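Local coordinates for heme-binding protein A / AI-2 binding protein A (Helicobacter pylori SS1, PDB 6OFQ) that probably captures short peptides in the periplasm and hands them to an ABC transporter for import, being the substrate-binding component of a Dpp-type uptake system, at residues L33-G38 with V243-I248; P341-Y346 with A433-F438. All blocks are in the same frame, centred on the assembly; numbering follows the deposited sequence.

In the fold
Two contacts in series tie the chain together on opposite sides of its centre. Near the N terminus, strand 32-37 waits until strand 242-247 returns beside it; interaction 1 thereby closes a loop of some 200 residues, which includes the antiparallel sheet running from 66-68 to 153-160, and sets both strands side by side inside a mixed sheet. Only then does interaction 2 open: the loop segment 341-346, after strand 332-334, meets the start of helix 436-443 once strands 373-380, 400-407 and 423-429 have been laid down. The loops neither nest nor cross. The centres of interaction 1 and interaction 2 lie about 30 Å apart, their nearest atoms about 19 Å.

Interaction 1 (L33-G38 with V243-I248)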
loop_
_atom_site.group_PDB
_atom_site.type_symbol
_atom_site.label_atom_id
_atom_site.label_comp_id
_atom_site.label_asym_id
_atom_site.label_seq_id
_atom_site.Cartn_x
_atom_site.Cartn_y
_atom_site.Cartn_z
ATOM N N LEU A 33 12.764 19.725 -3.145
ATOM C CA LEU A 33 11.569 19.469 -2.347
ATOM C C LEU A 33 11.947 18.670 -1.120
ATOM O O LEU A 33 12.632 17.653 -1.224
ATOM C CB LEU A 33 10.553 18.664 -3.163
ATOM C CG LEU A 33 9.317 18.179 -2.397
ATOM C CD1 LEU A 33 8.388 19.322 -2.076
ATOM C CD2 LEU A 33 8.533 17.117 -3.155
ATOM N N VAL A 34 11.555 19.176 0.045
ATOM C CA VAL A 34 11.746 18.454 1.336
ATOM C C VAL A 34 10.394 17.898 1.768
ATOM O O VAL A 34 9.494 18.677 2.116
ATOM C CB VAL A 34 12.376 19.323 2.430
ATOM C CG1 VAL A 34 12.679 18.440 3.632
ATOM C CG2 VAL A 34 13.702 19.888 1.950
ATOM N N PHE A 35 10.252 16.582 1.696
ATOM C CA PHE A 35 9.017 15.861 2.032
ATOM C C PHE A 35 9.298 15.228 3.390
ATOM O O PHE A 35 10.378 14.669 3.584
ATOM C CB PHE A 35 8.833 14.778 0.985
ATOM C CG PHE A 35 7.690 13.833 1.169
ATOM C CD1 PHE A 35 7.822 12.665 1.885
ATOM C CD2 PHE A 35 6.482 14.022 0.547
ATOM C CE1 PHE A 35 6.760 11.776 2.008
ATOM C CE2 PHE A 35 5.417 13.137 0.639
ATOM C CZ PHE A 35 5.571 11.999 1.397
ATOM N N ALA A 36 8.320 15.255 4.272
ATOM C CA ALA A 36 8.492 14.592 5.557
ATOM C C ALA A 36 7.318 13.657 5.820
ATOM O O ALA A 36 6.165 13.883 5.478
ATOM C CB ALA A 36 8.591 15.636 6.680
ATOM N N ARG A 37 7.652 12.604 6.566
ATOM C CA ARG A 37 6.755 11.520 6.871
ATOM C C ARG A 37 7.159 10.861 8.164
ATOM O O ARG A 37 8.211 11.135 8.746
ATOM C CB ARG A 37 6.675 10.565 5.692
ATOM C CG ARG A 37 7.999 10.076 5.129
ATOM C CD ARG A 37 8.704 9.049 5.995
ATOM N NE ARG A 37 9.920 8.472 5.405
ATOM C CZ ARG A 37 9.995 7.586 4.417
ATOM N NH1 ARG A 37 8.871 7.188 3.881
ATOM N NH2 ARG A 37 11.135 7.207 3.921
ATOM N N GLY A 38 6.310 10.023 8.710
ATOM C CA GLY A 38 6.428 9.497 10.052
ATOM C C GLY A 38 7.313 8.324 10.297
ATOM O O GLY A 38 7.830 8.173 11.401
ATOM N N VAL A 243 14.888 15.568 -4.254
ATOM C CA VAL A 243 13.913 15.371 -3.225
ATOM C C VAL A 243 14.610 14.781 -1.999
ATOM O O VAL A 243 15.296 13.771 -2.099
ATOM C CB VAL A 243 12.755 14.440 -3.655
ATOM C CG1 VAL A 243 11.747 14.283 -2.518
ATOM C CG2 VAL A 243 12.106 14.935 -4.941
ATOM N N VAL A 244 14.406 15.427 -0.863
ATOM C CA VAL A 244 14.854 14.916 0.425
ATOM C C VAL A 244 13.605 14.363 1.102
ATOM O O VAL A 244 12.674 15.107 1.404
ATOM C CB VAL A 244 15.569 15.984 1.253
ATOM C CG1 VAL A 244 16.134 15.366 2.502
ATOM C CG2 VAL A 244 16.682 16.656 0.503
ATOM N N VAL A 245 13.635 13.070 1.402
ATOM C CA VAL A 245 12.534 12.400 2.075
ATOM C C VAL A 245 12.987 12.201 3.519
ATOM O O VAL A 245 13.822 11.320 3.778
ATOM C CB VAL A 245 12.182 11.054 1.403
ATOM C CG1 VAL A 245 11.047 10.345 2.153
ATOM C CG2 VAL A 245 11.804 11.277 -0.046
ATOM N N ARG A 246 12.440 13.034 4.413
ATOM C CA ARG A 246 12.805 12.991 5.813
ATOM C C ARG A 246 11.823 12.166 6.620
ATOM O O ARG A 246 10.606 12.161 6.414
ATOM C CB ARG A 246 12.818 14.409 6.379
ATOM C CG ARG A 246 13.952 15.265 5.807
ATOM C CD ARG A 246 14.266 16.576 6.534
ATOM N NE ARG A 246 14.539 16.294 7.933
ATOM C CZ ARG A 246 14.461 17.187 8.924
ATOM N NH1 ARG A 246 14.193 18.437 8.654
ATOM N NH2 ARG A 246 14.649 16.785 10.194
ATOM N N THR A 247 12.381 11.482 7.611
ATOM C CA THR A 247 11.616 10.829 8.665
ATOM C C THR A 247 11.609 11.655 9.932
ATOM O O THR A 247 12.668 11.862 10.498
ATOM C CB THR A 247 12.118 9.410 8.939
ATOM O OG1 THR A 247 12.046 8.588 7.742
ATOM C CG2 THR A 247 11.291 8.714 10.015
ATOM N N ILE A 248 10.447 12.163 10.323
ATOM C CA ILE A 248 10.254 12.968 11.558
ATOM C C ILE A 248 9.084 12.290 12.227
ATOM O O ILE A 248 7.923 12.466 11.872
ATOM C CB ILE A 248 9.867 14.421 11.209
ATOM C CG1 ILE A 248 10.991 15.055 10.410
ATOM C CG2 ILE A 248 9.580 15.230 12.484
ATOM C CD1 ILE A 248 10.759 16.472 9.969
HETATM O O HOH W 1 13.253 9.002 5.253
#
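Val243 opens a parallel beta ladder with Leu33, joining strands 242-247 and 32-37 as neighbours in the mixed sheet of this periplasmic binding protein. Its CG1 reaches the Leu33 carbonyl, and the two side chains share a face with Phe35, Val245, Arg37 and Thr247. Val244 is bonded through both its backbone N and its O: N donates to Leu33 O (2.9 Å), and O accepts from Phe35 N. Val245 makes no backbone bond to 33-38, but CG1, anti to its own N (chi1 178°), lies beside the Phe35 ring, 4.0 Å from CD1, and also covers one face of the Arg37 guanidinium. Helix 52-61 packs on this face through Val56. Arg246 repeats the double grip, N to Phe35 O at 2.8 Å and O from Arg37 N at 3.0 Å, the latter more bent (143°). On the reverse face its CD rests 3.8 Å from Val34 CG1, while its NH1 forms a salt bridge with Glu262. Thr247 meets Arg37, whose bend at chi2 (74°) carries the guanidinium across; NH1 pairs with Glu53. One water, in the guanidinium plane, accepts from Arg37 NH2 (3.1 Å), hydrogen-bonds Thr247 OG1 and can donate to Val245 O. Just past the strand, Ile248 N still donates to Arg37 O, and Ile248 CD1 touches Ala36 CB at 4.0 Å.

Interaction 2 (P341-Y346 with A433-F438); sequences PTIWGY and ADPDNF
Trp344 and Pro435 meet at about a right angle, Pro435 presenting its CD over one face of the indole. Pro435 CD sits 3.7 Å from the centroid of the six-membered ring and 19° off its normal, a CH-pi contact. Behind it, Pro435 CG approaches Trp344 O at 3.2 Å, so one proline touches both the indole and the backbone of the same residue. The tryptophan CG lies between its own N and carbonyl carbon (chi1 66°), a torsion that swings the indole toward 433-435. There NE1 makes a weak hydrogen bond to Ala433 O, 3.3 Å long and bent to 128°. A water adds to the polar side: it accepts from Trp344 NE1 at 2.9 Å and donates to Asp434 OD2, bridging the two side chains. Asp434 runs alongside the indole, its carboxylate plane steeply tilted against the ring, with OD2 at the ring edge near CZ2. OD2 also forms a salt bridge with Arg480 of helix 477-494, which touches the indole as well; this second partner probably keeps the carboxylate charged.

Ile343 fills the other half of the contact. Its two branches part company: CG2 lies 3.9 Å from Pro435 CD, the two side chains sliding past each other in opposite directions, whereas CD1 extends to Phe438 CE1 at 3.5 Å. The Phe438 ring is met edge-to-face by Trp428. Ile343 and Trp344 are presented by a type II beta turn spanning Ile343 to Tyr346, with Gly345 in its third position. Facing it is a capped helix start: Asp434 OD1 accepts from Asp436 N (2.9 Å) through its anti lone pair, the side-chain capping bond found where a turn leads into a helix, here 436-443.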
loop_
_atom_site.group_PDB
_atom_site.type_symbol
_atom_site.label_atom_id
_atom_site.label_comp_id
_atom_site.label_asym_id
_atom_site.label_seq_id
_atom_site.Cartn_x
_atom_site.Cartn_y
_atom_site.Cartn_z
ATOM N N PRO A 341 -15.790 3.783 -0.697
ATOM C CA PRO A 341 -16.816 4.006 -1.707
ATOM C C PRO A 341 -16.339 4.782 -2.928
ATOM O O PRO A 341 -17.115 4.905 -3.877
ATOM C CB PRO A 341 -17.938 4.712 -0.951
ATOM C CG PRO A 341 -17.309 5.264 0.219
ATOM C CD PRO A 341 -16.157 4.409 0.590
ATOM N N THR A 342 -15.090 5.227 -2.902
ATOM C CA THR A 342 -14.432 5.769 -4.102
ATOM C C THR A 342 -14.105 4.674 -5.118
ATOM O O THR A 342 -13.727 5.075 -6.204
ATOM C CB THR A 342 -13.172 6.499 -3.678
ATOM O OG1 THR A 342 -12.520 5.696 -2.655
ATOM C CG2 THR A 342 -13.543 7.822 -3.066
ATOM N N ILE A 343 -14.257 3.404 -4.804
ATOM C CA ILE A 343 -14.043 2.335 -5.748
ATOM C C ILE A 343 -15.417 1.766 -6.111
ATOM O O ILE A 343 -16.276 1.541 -5.268
ATOM C CB ILE A 343 -13.108 1.301 -5.118
ATOM C CG1 ILE A 343 -11.784 1.929 -4.722
ATOM C CG2 ILE A 343 -12.896 0.118 -6.067
ATOM C CD1 ILE A 343 -10.866 0.969 -4.004
ATOM N N TRP A 344 -15.496 1.413 -7.394
ATOM C CA TRP A 344 -16.666 0.723 -7.854
ATOM C C TRP A 344 -16.931 -0.606 -7.163
ATOM O O TRP A 344 -15.997 -1.244 -6.648
ATOM C CB TRP A 344 -16.602 0.473 -9.359
ATOM C CG TRP A 344 -15.521 -0.480 -9.853
ATOM C CD1 TRP A 344 -14.236 -0.146 -10.148
ATOM C CD2 TRP A 344 -15.614 -1.899 -9.980
ATOM N NE1 TRP A 344 -13.526 -1.263 -10.553
ATOM C CE2 TRP A 344 -14.359 -2.346 -10.464
ATOM C CE3 TRP A 344 -16.630 -2.847 -9.764
ATOM C CZ2 TRP A 344 -14.074 -3.658 -10.763
ATOM C CZ3 TRP A 344 -16.306 -4.189 -10.094
ATOM C CH2 TRP A 344 -15.059 -4.569 -10.519
ATOM N N GLY A 345 -18.192 -1.039 -7.109
ATOM C CA GLY A 345 -18.515 -2.333 -6.533
ATOM C C GLY A 345 -18.822 -2.322 -5.050
ATOM O O GLY A 345 -19.244 -3.329 -4.475
ATOM N N TYR A 346 -18.700 -1.160 -4.408
ATOM C CA TYR A 346 -18.991 -0.970 -3.006
ATOM C C TYR A 346 -20.457 -1.268 -2.730
ATOM O O TYR A 346 -21.325 -0.863 -3.528
ATOM C CB TYR A 346 -18.732 0.473 -2.608
ATOM C CG TYR A 346 -18.881 0.863 -1.161
ATOM C CD1 TYR A 346 -20.094 1.303 -0.624
ATOM C CD2 TYR A 346 -17.791 0.852 -0.326
ATOM C CE1 TYR A 346 -20.237 1.705 0.673
ATOM C CE2 TYR A 346 -17.918 1.177 1.028
ATOM C CZ TYR A 346 -19.105 1.653 1.494
ATOM O OH TYR A 346 -19.202 2.001 2.816
ATOM N N ALA A 433 -7.566 0.755 -8.586
ATOM C CA ALA A 433 -8.980 0.988 -8.264
ATOM C C ALA A 433 -9.818 -0.230 -8.653
ATOM O O ALA A 433 -10.517 -0.247 -9.667
ATOM C CB ALA A 433 -9.484 2.285 -8.945
ATOM N N ASP A 434 -9.769 -1.291 -7.830
ATOM C CA ASP A 434 -10.384 -2.557 -8.186
ATOM C C ASP A 434 -10.605 -3.225 -6.842
ATOM O O ASP A 434 -9.680 -3.408 -6.044
ATOM C CB ASP A 434 -9.470 -3.401 -9.070
ATOM C CG ASP A 434 -10.195 -4.587 -9.677
ATOM O OD1 ASP A 434 -10.594 -5.453 -8.896
ATOM O OD2 ASP A 434 -10.300 -4.615 -10.936
ATOM N N PRO A 435 -11.816 -3.705 -6.570
ATOM C CA PRO A 435 -12.053 -4.448 -5.315
ATOM C C PRO A 435 -11.115 -5.601 -5.050
ATOM O O PRO A 435 -10.888 -5.938 -3.868
ATOM C CB PRO A 435 -13.532 -4.878 -5.416
ATOM C CG PRO A 435 -14.145 -3.855 -6.339
ATOM C CD PRO A 435 -13.082 -3.606 -7.349
ATOM N N ASP A 436 -10.610 -6.221 -6.093
ATOM C CA ASP A 436 -9.702 -7.345 -5.884
ATOM C C ASP A 436 -8.509 -7.016 -4.987
ATOM O O ASP A 436 -8.065 -7.835 -4.164
ATOM C CB ASP A 436 -9.196 -7.868 -7.231
ATOM C CG ASP A 436 -8.326 -9.111 -7.114
ATOM O OD1 ASP A 436 -7.095 -8.905 -7.071
ATOM O OD2 ASP A 436 -8.841 -10.211 -7.157
ATOM N N ASN A 437 -8.028 -5.787 -5.118
ATOM C CA ASN A 437 -6.801 -5.309 -4.425
ATOM C C ASN A 437 -7.046 -5.221 -2.907
ATOM O O ASN A 437 -6.041 -5.115 -2.164
ATOM C CB ASN A 437 -6.365 -3.978 -5.039
ATOM C CG ASN A 437 -5.148 -3.345 -4.355
ATOM O OD1 ASN A 437 -5.294 -2.271 -3.737
ATOM N ND2 ASN A 437 -3.992 -3.941 -4.440
ATOM N N PHE A 438 -8.310 -5.130 -2.473
ATOM C CA PHE A 438 -8.625 -5.192 -1.050
ATOM C C PHE A 438 -9.116 -6.592 -0.720
ATOM O O PHE A 438 -8.580 -7.278 0.196
ATOM C CB PHE A 438 -9.661 -4.151 -0.565
ATOM C CG PHE A 438 -9.194 -2.700 -0.619
ATOM C CD1 PHE A 438 -8.980 -2.014 -1.832
ATOM C CD2 PHE A 438 -9.120 -1.976 0.569
ATOM C CE1 PHE A 438 -8.636 -0.658 -1.790
ATOM C CE2 PHE A 438 -8.750 -0.630 0.569
ATOM C CZ PHE A 438 -8.543 0.032 -0.612
HETATM O O HOH W 2 -11.278 -2.157 -12.219
#